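Local coordinates for protein CurF (Lyngbya majuscula, PDB 5DP2) that binds NADP and, as an enoyl reductase-type cyclopropanase, probably forms the cyclopropane ring during assembly of the polyketide curacin A, at residues R51-V56 with R326-S331; L57-E62 with G257-W262; L150-K155 with A293-D298. All blocks are in the same frame, centred on the assembly; numbering follows the deposited sequence.

Interaction 1 of 3, residues R51-V56 with R326-S331. With NAP (NADP nicotinamide-adenine-dinucleotide phosphate), chain B.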
loop_
_atom_site.group_PDB
_atom_site.type_symbol
_atom_site.label_atom_id
_atom_site.label_comp_id
_atom_site.label_asym_id
_atom_site.label_seq_id
_atom_site.Cartn_x
_atom_site.Cartn_y
_atom_site.Cartn_z
ATOM N N ARG A 51 6.026 2.502 4.510
ATOM C CA ARG A 51 6.872 1.565 5.286
ATOM C C ARG A 51 8.332 1.725 4.949
ATOM O O ARG A 51 9.201 1.597 5.816
ATOM C CB ARG A 51 6.458 0.071 4.995
ATOM C CG ARG A 51 7.381 -1.007 5.619
ATOM C CD ARG A 51 7.314 -1.095 7.123
ATOM N NE ARG A 51 6.075 -1.704 7.560
ATOM C CZ ARG A 51 5.801 -3.022 7.669
ATOM N NH1 ARG A 51 6.715 -3.958 7.369
ATOM N NH2 ARG A 51 4.600 -3.377 8.077
ATOM N N GLU A 52 8.624 1.918 3.672
ATOM C CA GLU A 52 10.018 1.990 3.218
ATOM C C GLU A 52 10.708 3.263 3.680
ATOM O O GLU A 52 11.908 3.233 3.946
ATOM C CB GLU A 52 10.062 1.836 1.709
ATOM C CG GLU A 52 9.581 0.438 1.297
ATOM C CD GLU A 52 9.323 0.234 -0.152
ATOM O OE1 GLU A 52 8.741 1.128 -0.809
ATOM O OE2 GLU A 52 9.656 -0.878 -0.634
ATOM N N VAL A 53 9.980 4.374 3.774
ATOM C CA VAL A 53 10.505 5.571 4.432
ATOM C C VAL A 53 10.849 5.256 5.894
ATOM O O VAL A 53 11.949 5.555 6.359
ATOM C CB VAL A 53 9.493 6.746 4.314
ATOM C CG1 VAL A 53 9.958 7.940 5.125
ATOM C CG2 VAL A 53 9.286 7.143 2.856
ATOM N N LEU A 54 9.929 4.609 6.606
ATOM C CA LEU A 54 10.182 4.244 8.000
ATOM C C LEU A 54 11.374 3.296 8.097
ATOM O O LEU A 54 12.157 3.364 9.052
ATOM C CB LEU A 54 8.938 3.597 8.627
ATOM C CG LEU A 54 7.643 4.406 8.653
ATOM C CD1 LEU A 54 6.556 3.586 9.331
ATOM C CD2 LEU A 54 7.853 5.752 9.338
ATOM N N ASN A 55 11.515 2.403 7.114
ATOM C CA ASN A 55 12.649 1.469 7.118
ATOM C C ASN A 55 13.972 2.228 7.003
ATOM O O ASN A 55 14.917 2.004 7.795
ATOM C CB ASN A 55 12.599 0.518 5.908
ATOM C CG ASN A 55 11.473 -0.513 5.899
ATOM O OD1 ASN A 55 11.126 -0.971 4.802
ATOM N ND2 ASN A 55 10.966 -0.919 7.048
ATOM N N VAL A 56 14.093 3.127 6.023
ATOM C CA VAL A 56 15.367 3.833 5.825
ATOM C C VAL A 56 15.733 4.651 7.071
ATOM O O VAL A 56 16.908 4.701 7.439
ATOM C CB VAL A 56 15.341 4.725 4.573
ATOM C CG1 VAL A 56 16.642 5.515 4.443
ATOM C CG2 VAL A 56 15.134 3.895 3.309
ATOM N N ARG A 326 11.709 11.534 -0.176
ATOM C CA ARG A 326 11.471 12.749 0.617
ATOM C C ARG A 326 10.098 13.337 0.362
ATOM O O ARG A 326 9.479 13.897 1.277
ATOM C CB ARG A 326 12.546 13.795 0.318
ATOM C CG ARG A 326 13.847 13.570 1.026
ATOM C CD ARG A 326 14.855 14.636 0.665
ATOM N NE ARG A 326 16.038 14.413 1.471
ATOM C CZ ARG A 326 17.274 14.736 1.116
ATOM N NH1 ARG A 326 17.498 15.354 -0.040
ATOM N NH2 ARG A 326 18.301 14.479 1.932
ATOM N N HIS A 327 9.607 13.208 -0.872
ATOM C CA HIS A 327 8.285 13.731 -1.234
ATOM C C HIS A 327 7.232 13.050 -0.367
ATOM O O HIS A 327 6.279 13.666 0.105
ATOM C CB HIS A 327 8.056 13.521 -2.728
ATOM C CG HIS A 327 6.893 14.267 -3.299
ATOM N ND1 HIS A 327 6.961 15.568 -3.744
ATOM C CD2 HIS A 327 5.636 13.842 -3.573
ATOM C CE1 HIS A 327 5.786 15.911 -4.254
ATOM N NE2 HIS A 327 4.962 14.885 -4.144
ATOM N N LEU A 328 7.398 11.733 -0.160
ATOM C CA LEU A 328 6.488 10.967 0.701
ATOM C C LEU A 328 6.729 11.274 2.180
ATOM O O LEU A 328 5.773 11.497 2.928
ATOM C CB LEU A 328 6.627 9.457 0.397
ATOM C CG LEU A 328 5.617 8.581 1.111
ATOM C CD1 LEU A 328 4.171 9.023 0.934
ATOM C CD2 LEU A 328 5.816 7.149 0.669
ATOM N N GLN A 329 7.992 11.352 2.598
ATOM C CA GLN A 329 8.296 11.687 3.993
ATOM C C GLN A 329 7.664 13.012 4.423
ATOM O O GLN A 329 7.105 13.098 5.515
ATOM C CB GLN A 329 9.799 11.786 4.173
ATOM C CG GLN A 329 10.228 12.144 5.583
ATOM C CD GLN A 329 11.686 12.568 5.691
ATOM O OE1 GLN A 329 12.306 13.000 4.704
ATOM N NE2 GLN A 329 12.236 12.468 6.890
ATOM N N HIS A 330 7.775 14.029 3.567
ATOM C CA HIS A 330 7.222 15.363 3.837
ATOM C C HIS A 330 5.749 15.482 3.469
ATOM O O HIS A 330 5.158 16.536 3.645
ATOM C CB HIS A 330 8.051 16.427 3.112
ATOM C CG HIS A 330 9.450 16.558 3.609
ATOM N ND1 HIS A 330 9.801 16.358 4.927
ATOM C CD2 HIS A 330 10.592 16.840 2.950
ATOM C CE1 HIS A 330 11.105 16.503 5.053
ATOM N NE2 HIS A 330 11.603 16.813 3.871
ATOM N N SER A 331 5.171 14.383 2.979
ATOM C CA SER A 331 3.764 14.262 2.706
ATOM C C SER A 331 3.256 15.319 1.763
ATOM O O SER A 331 2.259 15.995 2.035
ATOM C CB SER A 331 2.967 14.261 3.987
ATOM O OG SER A 331 1.818 13.496 3.757
HETATM P PA NAP B . 0.488 7.320 2.539
HETATM O O1A NAP B . 0.563 7.748 1.113
HETATM O O2A NAP B . -0.841 7.123 3.170
HETATM O O5B NAP B . 1.368 8.355 3.381
HETATM C C5B NAP B . 1.249 8.442 4.807
HETATM C C4B NAP B . -0.007 9.162 5.250
HETATM O O4B NAP B . 0.066 9.358 6.643
HETATM C C3B NAP B . -0.212 10.500 4.603
HETATM O O3B NAP B . -1.402 10.434 3.814
HETATM C C2B NAP B . -0.351 11.500 5.766
HETATM O O2B NAP B . -1.421 12.402 5.731
HETATM C C1B NAP B . -0.599 10.599 6.960
HETATM N N9A NAP B . 0.002 11.061 8.204
HETATM C C8A NAP B . 1.292 10.838 8.632
HETATM N N7A NAP B . 1.497 11.412 9.841
HETATM C C5A NAP B . 0.337 11.988 10.187
HETATM C C6A NAP B . -0.118 12.734 11.314
HETATM N N6A NAP B . 0.722 12.983 12.340
HETATM N N1A NAP B . -1.374 13.160 11.326
HETATM C C2A NAP B . -2.179 12.894 10.292
HETATM N N3A NAP B . -1.871 12.208 9.188
HETATM C C4A NAP B . -0.620 11.778 9.135
HETATM O O3 NAP B . 1.342 5.970 2.742
HETATM P PN NAP B . 0.960 4.458 2.378
HETATM O O1N NAP B . 2.187 3.810 1.865
HETATM O O2N NAP B . -0.287 4.413 1.544
HETATM O O5D NAP B . 0.686 3.867 3.802
HETATM C C5D NAP B . -0.457 4.345 4.548
HETATM C C4D NAP B . -0.313 3.939 6.037
HETATM O O4D NAP B . -0.710 2.597 6.154
HETATM C C3D NAP B . 1.119 3.991 6.581
HETATM O O3D NAP B . 1.045 4.241 7.991
HETATM C C2D NAP B . 1.649 2.613 6.277
HETATM O O2D NAP B . 2.710 2.271 7.174
HETATM C C1D NAP B . 0.420 1.763 6.464
HETATM N N1N NAP B . 0.212 0.556 5.635
HETATM C C2N NAP B . -0.026 -0.632 6.236
HETATM C C3N NAP B . -0.245 -1.801 5.513
HETATM C C7N NAP B . -0.506 -3.083 6.227
HETATM O O7N NAP B . -0.480 -4.075 5.530
HETATM N N7N NAP B . -0.759 -3.059 7.563
HETATM C C4N NAP B . -0.219 -1.746 4.116
HETATM C C5N NAP B . 0.024 -0.515 3.521
HETATM C C6N NAP B . 0.235 0.634 4.293
HETATM P P2B NAP B . -1.480 13.697 4.796
HETATM O O1X NAP B . -1.600 13.193 3.363
HETATM O O2X NAP B . -2.715 14.397 5.287
HETATM O O3X NAP B . -0.199 14.463 5.023
#

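Interaction 2 of 3, residues L57-E62 with G257-W262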
loop_
_atom_site.group_PDB
_atom_site.type_symbol
_atom_site.label_atom_id
_atom_site.label_comp_id
_atom_site.label_asym_id
_atom_site.label_seq_id
_atom_site.Cartn_x
_atom_site.Cartn_y
_atom_site.Cartn_z
ATOM N N LEU A 57 14.735 5.278 7.676
ATOM C CA LEU A 57 14.949 6.131 8.850
ATOM C C LEU A 57 15.196 5.356 10.133
ATOM O O LEU A 57 15.563 5.959 11.143
ATOM C CB LEU A 57 13.743 7.062 9.019
ATOM C CG LEU A 57 13.558 8.088 7.888
ATOM C CD1 LEU A 57 12.283 8.873 8.132
ATOM C CD2 LEU A 57 14.766 9.004 7.705
ATOM N N GLY A 58 15.023 4.042 10.120
ATOM C CA GLY A 58 15.206 3.223 11.308
ATOM C C GLY A 58 14.042 3.274 12.298
ATOM O O GLY A 58 14.226 2.937 13.467
ATOM N N ILE A 59 12.851 3.668 11.844
ATOM C CA ILE A 59 11.661 3.760 12.694
ATOM C C ILE A 59 10.943 2.398 12.768
ATOM O O ILE A 59 10.385 2.033 13.813
ATOM C CB ILE A 59 10.728 4.894 12.186
ATOM C CG1 ILE A 59 11.457 6.241 12.329
ATOM C CG2 ILE A 59 9.407 4.908 12.943
ATOM C CD1 ILE A 59 10.830 7.418 11.612
ATOM N N PHE A 60 10.920 1.669 11.646
ATOM C CA PHE A 60 10.341 0.319 11.589
ATOM C C PHE A 60 11.393 -0.573 10.961
ATOM O O PHE A 60 11.848 -0.298 9.848
ATOM C CB PHE A 60 9.049 0.264 10.750
ATOM C CG PHE A 60 8.322 -1.058 10.844
ATOM C CD1 PHE A 60 8.747 -2.187 10.133
ATOM C CD2 PHE A 60 7.208 -1.179 11.643
ATOM C CE1 PHE A 60 8.107 -3.405 10.263
ATOM C CE2 PHE A 60 6.554 -2.399 11.760
ATOM C CZ PHE A 60 6.999 -3.511 11.061
ATOM N N GLN A 61 11.767 -1.640 11.661
ATOM C CA GLN A 61 12.769 -2.565 11.135
ATOM C C GLN A 61 12.120 -3.819 10.548
ATOM O O GLN A 61 11.335 -4.488 11.229
ATOM C CB GLN A 61 13.780 -2.967 12.205
ATOM C CG GLN A 61 14.914 -3.752 11.602
ATOM C CD GLN A 61 15.996 -4.029 12.597
ATOM O OE1 GLN A 61 16.188 -5.183 13.017
ATOM N NE2 GLN A 61 16.728 -2.986 12.984
ATOM N N GLU A 62 12.392 -4.098 9.277
ATOM C CA GLU A 62 11.816 -5.300 8.691
ATOM C C GLU A 62 12.313 -6.552 9.400
ATOM O O GLU A 62 13.513 -6.679 9.698
ATOM C CB GLU A 62 12.191 -5.400 7.204
ATOM C CG GLU A 62 11.566 -4.314 6.354
ATOM C CD GLU A 62 10.073 -4.364 6.372
ATOM O OE1 GLU A 62 9.516 -5.451 6.066
ATOM O OE2 GLU A 62 9.414 -3.327 6.667
ATOM N N GLY A 257 -2.047 0.577 10.655
ATOM C CA GLY A 257 -0.809 1.020 11.270
ATOM C C GLY A 257 -0.205 -0.150 12.045
ATOM O O GLY A 257 -0.933 -1.029 12.508
ATOM N N ARG A 258 1.112 -0.168 12.147
ATOM C CA ARG A 258 1.761 -1.263 12.848
ATOM C C ARG A 258 2.532 -0.808 14.071
ATOM O O ARG A 258 3.014 -1.642 14.816
ATOM C CB ARG A 258 2.605 -2.127 11.876
ATOM C CG ARG A 258 1.810 -2.721 10.715
ATOM C CD ARG A 258 0.715 -3.659 11.157
ATOM N NE ARG A 258 1.242 -4.865 11.792
ATOM C CZ ARG A 258 0.511 -5.828 12.342
ATOM N NH1 ARG A 258 -0.810 -5.704 12.463
ATOM N NH2 ARG A 258 1.116 -6.908 12.804
ATOM N N LEU A 259 2.641 0.501 14.305
ATOM C CA LEU A 259 3.345 1.016 15.483
ATOM C C LEU A 259 2.378 1.269 16.613
ATOM O O LEU A 259 1.371 1.955 16.462
ATOM C CB LEU A 259 4.077 2.337 15.169
ATOM C CG LEU A 259 5.014 2.391 13.964
ATOM C CD1 LEU A 259 5.415 3.820 13.586
ATOM C CD2 LEU A 259 6.236 1.557 14.283
ATOM N N ASN A 260 2.674 0.662 17.757
ATOM C CA ASN A 260 1.989 0.865 19.027
ATOM C C ASN A 260 0.478 0.583 19.018
ATOM O O ASN A 260 -0.331 1.235 19.690
ATOM C CB ASN A 260 2.295 2.250 19.560
ATOM C CG ASN A 260 3.782 2.520 19.613
ATOM O OD1 ASN A 260 4.301 3.403 18.913
ATOM N ND2 ASN A 260 4.494 1.732 20.411
ATOM N N ILE A 261 0.097 -0.434 18.267
ATOM C CA ILE A 261 -1.315 -0.770 18.153
ATOM C C ILE A 261 -1.802 -1.562 19.355
ATOM O O ILE A 261 -1.025 -2.184 20.101
ATOM C CB ILE A 261 -1.629 -1.507 16.847
ATOM C CG1 ILE A 261 -0.932 -2.848 16.775
ATOM C CG2 ILE A 261 -1.366 -0.594 15.654
ATOM C CD1 ILE A 261 -1.353 -3.599 15.547
ATOM N N TRP A 262 -3.107 -1.497 19.578
ATOM C CA TRP A 262 -3.725 -2.200 20.680
ATOM C C TRP A 262 -3.929 -3.687 20.367
ATOM O O TRP A 262 -4.044 -4.090 19.203
ATOM C CB TRP A 262 -5.066 -1.548 21.042
ATOM C CG TRP A 262 -4.967 -0.193 21.685
ATOM C CD1 TRP A 262 -3.947 0.719 21.595
ATOM C CD2 TRP A 262 -5.967 0.416 22.508
ATOM N NE1 TRP A 262 -4.250 1.852 22.314
ATOM C CE2 TRP A 262 -5.483 1.701 22.893
ATOM C CE3 TRP A 262 -7.209 -0.011 22.984
ATOM C CZ2 TRP A 262 -6.213 2.543 23.738
ATOM C CZ3 TRP A 262 -7.926 0.822 23.808
ATOM C CH2 TRP A 262 -7.428 2.090 24.182
#

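Interaction 3 of 3, residues L150-K155 with A293-D298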
loop_
_atom_site.group_PDB
_atom_site.type_symbol
_atom_site.label_atom_id
_atom_site.label_comp_id
_atom_site.label_asym_id
_atom_site.label_seq_id
_atom_site.Cartn_x
_atom_site.Cartn_y
_atom_site.Cartn_z
ATOM N N LEU A 150 -11.558 -3.621 3.687
ATOM C CA LEU A 150 -12.951 -3.169 3.535
ATOM C C LEU A 150 -13.908 -4.283 3.114
ATOM O O LEU A 150 -15.046 -4.315 3.570
ATOM C CB LEU A 150 -13.049 -2.020 2.548
ATOM C CG LEU A 150 -12.373 -0.699 2.960
ATOM C CD1 LEU A 150 -12.340 0.232 1.784
ATOM C CD2 LEU A 150 -13.044 -0.051 4.147
ATOM N N HIS A 151 -13.463 -5.144 2.200
ATOM C CA HIS A 151 -14.305 -6.205 1.668
ATOM C C HIS A 151 -14.174 -7.479 2.491
ATOM O O HIS A 151 -15.133 -7.959 3.069
ATOM C CB HIS A 151 -14.006 -6.445 0.195
ATOM C CG HIS A 151 -14.765 -7.582 -0.413
ATOM N ND1 HIS A 151 -14.276 -8.871 -0.445
ATOM C CD2 HIS A 151 -15.963 -7.628 -1.034
ATOM C CE1 HIS A 151 -15.150 -9.669 -1.034
ATOM N NE2 HIS A 151 -16.185 -8.939 -1.402
ATOM N N ASN A 152 -12.977 -8.069 2.556
ATOM C CA ASN A 152 -12.861 -9.386 3.170
ATOM C C ASN A 152 -13.130 -9.355 4.675
ATOM O O ASN A 152 -13.770 -10.243 5.210
ATOM C CB ASN A 152 -11.488 -10.018 2.922
ATOM C CG ASN A 152 -11.261 -10.425 1.486
ATOM O OD1 ASN A 152 -11.549 -9.683 0.576
ATOM N ND2 ASN A 152 -10.620 -11.573 1.297
ATOM N N LEU A 153 -12.566 -8.352 5.359
ATOM C CA LEU A 153 -12.641 -8.301 6.814
ATOM C C LEU A 153 -13.878 -7.560 7.309
ATOM O O LEU A 153 -14.727 -8.155 7.973
ATOM C CB LEU A 153 -11.347 -7.724 7.422
ATOM C CG LEU A 153 -10.065 -8.552 7.110
ATOM C CD1 LEU A 153 -8.881 -7.891 7.781
ATOM C CD2 LEU A 153 -10.212 -10.013 7.502
ATOM N N ALA A 154 -13.987 -6.280 6.965
ATOM C CA ALA A 154 -15.108 -5.482 7.450
ATOM C C ALA A 154 -16.429 -5.736 6.739
ATOM O O ALA A 154 -17.474 -5.410 7.287
ATOM C CB ALA A 154 -14.779 -4.022 7.418
ATOM N N LYS A 155 -16.378 -6.223 5.501
ATOM C CA LYS A 155 -17.593 -6.535 4.727
ATOM C C LYS A 155 -18.507 -5.306 4.605
ATOM O O LYS A 155 -19.695 -5.352 4.911
ATOM C CB LYS A 155 -18.313 -7.759 5.312
ATOM C CG LYS A 155 -17.413 -8.995 5.349
ATOM C CD LYS A 155 -18.090 -10.208 5.929
ATOM C CE LYS A 155 -17.148 -11.389 6.041
ATOM N NZ LYS A 155 -17.818 -12.535 6.705
ATOM N N ALA A 293 -3.216 -13.937 -5.403
ATOM C CA ALA A 293 -3.895 -14.425 -6.592
ATOM C C ALA A 293 -5.410 -14.323 -6.437
ATOM O O ALA A 293 -6.110 -13.902 -7.359
ATOM C CB ALA A 293 -3.498 -15.879 -6.857
ATOM N N LYS A 294 -5.918 -14.703 -5.268
ATOM C CA LYS A 294 -7.354 -14.637 -5.041
ATOM C C LYS A 294 -7.865 -13.200 -4.964
ATOM O O LYS A 294 -8.957 -12.910 -5.466
ATOM C CB LYS A 294 -7.718 -15.435 -3.811
ATOM C CG LYS A 294 -7.490 -16.927 -4.001
ATOM C CD LYS A 294 -7.894 -17.718 -2.776
ATOM C CE LYS A 294 -6.833 -17.659 -1.698
ATOM N NZ LYS A 294 -7.240 -18.470 -0.512
ATOM N N LEU A 295 -7.071 -12.294 -4.380
ATOM C CA LEU A 295 -7.493 -10.901 -4.389
ATOM C C LEU A 295 -7.520 -10.353 -5.805
ATOM O O LEU A 295 -8.455 -9.614 -6.170
ATOM C CB LEU A 295 -6.582 -10.064 -3.483
ATOM C CG LEU A 295 -6.683 -10.316 -1.988
ATOM C CD1 LEU A 295 -5.594 -9.604 -1.199
ATOM C CD2 LEU A 295 -8.025 -9.929 -1.433
ATOM N N TRP A 296 -6.518 -10.698 -6.630
ATOM C CA TRP A 296 -6.515 -10.207 -8.009
ATOM C C TRP A 296 -7.676 -10.789 -8.834
ATOM O O TRP A 296 -8.170 -10.147 -9.750
ATOM C CB TRP A 296 -5.162 -10.471 -8.680
ATOM C CG TRP A 296 -4.919 -9.734 -9.971
ATOM C CD1 TRP A 296 -4.537 -10.289 -11.166
ATOM C CD2 TRP A 296 -4.998 -8.312 -10.218
ATOM N NE1 TRP A 296 -4.371 -9.322 -12.109
ATOM C CE2 TRP A 296 -4.631 -8.096 -11.560
ATOM C CE3 TRP A 296 -5.339 -7.197 -9.442
ATOM C CZ2 TRP A 296 -4.606 -6.825 -12.142
ATOM C CZ3 TRP A 296 -5.317 -5.923 -10.020
ATOM C CH2 TRP A 296 -4.973 -5.757 -11.359
ATOM N N ASP A 297 -8.124 -11.998 -8.492
ATOM C CA ASP A 297 -9.301 -12.552 -9.171
ATOM C C ASP A 297 -10.497 -11.603 -9.036
ATOM O O ASP A 297 -11.315 -11.511 -9.952
ATOM C CB ASP A 297 -9.694 -13.917 -8.604
ATOM C CG ASP A 297 -8.767 -15.041 -8.995
ATOM O OD1 ASP A 297 -8.072 -14.936 -10.022
ATOM O OD2 ASP A 297 -8.774 -16.047 -8.250
ATOM N N ASP A 298 -10.624 -10.920 -7.905
ATOM C CA ASP A 298 -11.710 -9.946 -7.708
ATOM C C ASP A 298 -11.370 -8.568 -8.284
ATOM O O ASP A 298 -12.218 -7.910 -8.895
ATOM C CB ASP A 298 -12.074 -9.783 -6.226
ATOM C CG ASP A 298 -12.770 -10.986 -5.622
ATOM O OD1 ASP A 298 -13.002 -11.992 -6.306
ATOM O OD2 ASP A 298 -13.082 -10.888 -4.429
#

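Interaction 1 of 3, residues R51-V56 with R326-S331
Gln329 meets Val53 with CB against CG1, and its extended chain carries the flat amide on past the valine. The side chain of Phe325, from the same helix as Gln329, also touches Val53, and the imidazole of His327 makes an edge-to-face pair with Phe316. This is a buried helix-to-helix contact in a medium-chain dehydrogenase/reductase fold, joining helix 50-57 to helix 321-329 beside the cofactor.

Val53 spreads its two methyls over the second helix. CG1, set anti to the backbone N (chi1 174°), comes to 4.0 Å from CB of Gln329, the two side chains crossing at about a right angle. CG2 meets CD2 of Leu328 at 4.1 Å, a slanting approach of one branched tip to another. Leu328 works as a fork: while CD2 faces the valine, CD1 reaches the cofactor, 3.8 Å from O5B of NADP and equally near O1A, so one leucine lines both the helix interface and the diphosphate part of the cofactor pocket.

Beyond it comes a Schellman motif at Ser331, whose positive phi (56°) ends the helix beside the 2'-phosphate of NADP. Lys194 bonds both the carbonyl O of Ser331 and the cofactor. Within this phosphate, which sets NADP apart from NAD, O3X accepts a 2.6 Å hydrogen bond from Ser331 OG.

Interaction 2 of 3, residues L57-E62 with G257-W262
Phe60 presents the edge of its ring to Leu259: CD2 of the leucine lies near the ring plane, 3.9 Å from CD2 of Phe60, and the two side chains meet on a slant. The next atom round the rim, CE2, is 4.0 Å from CB of Arg258, which approaches obliquely. Only the root of the arginine is used here. Its chain bends twice, at chi2 (-62°) and chi3 (-66°), and the guanidinium is led off with its plane turned 50° from the ring. The aliphatic part of the chain lies against the NADP carboxamide, CD of Arg258 being 3.9 Å from N7N. Separately, NE makes a long, weak ion pair with Asp280. The cation that does pair with the Phe60 ring is Arg51, on the helix just before.

In the medium-chain dehydrogenase/reductase fold this is a meeting of the two halves of the molecule near the cofactor. Residues 57-62 leave helix 50-57 of the GroES-like part through a Schellman motif at Gly58, whereas 257-262 follow strand 251-255 of the parallel Rossmann sheet. The contact is small and lies at the surface, made of carbon against carbon with no hydrogen bond across it.

Leu259 divides its methyls between two partners. CD2 takes the phenylalanine rim, and CD1 lies 4.2 Å from CG2 of Ile59, with those side chains at about a right angle. Ile59 offers this branch because CG2 stands opposite the backbone N across the CA-CB bond.

Interaction 3 of 3, residues L150-K155 with A293-D298
With chi1 at 176°, which puts CG opposite the backbone N, His151 places its ring beside Asp298; Asn152 has CG beside its own N and sets its amide against Leu295. These two torsions also bring the neighbouring side chains together at their ends. His151 ND1 donates to Asn152 OD1 over 3.0 Å, almost dead straight at 177°. The oxygen lies in the imidazole plane, but seen from the amide the donor stands 47° above the carbonyl plane and so is not on a lone pair. The bond links the imidazole to the amide, which is the group that meets Leu295: CD2 of the leucine sits 4.1 Å from OD1 and just as far from ND2 of Asn152, bearing on the whole end of the amide.

The helices involved belong to different steps of the medium-chain dehydrogenase/reductase chain path. Helix 140-153, which has a wider pi-type turn over its last residues, leads into strand 161-164 of the parallel Rossmann sheet; helix 290-305 comes after that sheet's strand 275-278 and the short helix 281-287, and carries the chain on to strand 313-317 of the mixed sheet. Their touch is light, and no hydrogen bond crosses it.

At the other point of approach, Asp298 OD2 is 4.2 Å from CE1 of His151, with carboxylate and ring planes nearly perpendicular. The separation from ND1 is 4.6 Å, too long for a salt bridge. OD2 is instead hydrogen-bonded to Tyr147 OH, and the ring of this tyrosine stacks with His151 and also touches Leu295.

Overall arrangement
Interactions 1 and 2 are direct neighbours, their centres 13 Å apart. Glu62 ties them: its OE2 forms a salt bridge with Arg51 NH1 at 2.9 Å and a probable hydrogen bond with Asn55 ND2, also 2.9 Å away, fixing the 57-62 loop back onto its own helix. Both contacts border the NADP pocket, through Leu328 and Ser331 in one and Arg258 in the other. Interaction 3 stands apart, about 27 Å centre to centre from interaction 1, on the opposite side of the chain's centre, and about 25 Å from interaction 2. The side chain of its Leu295 is about 10 Å from the cofactor.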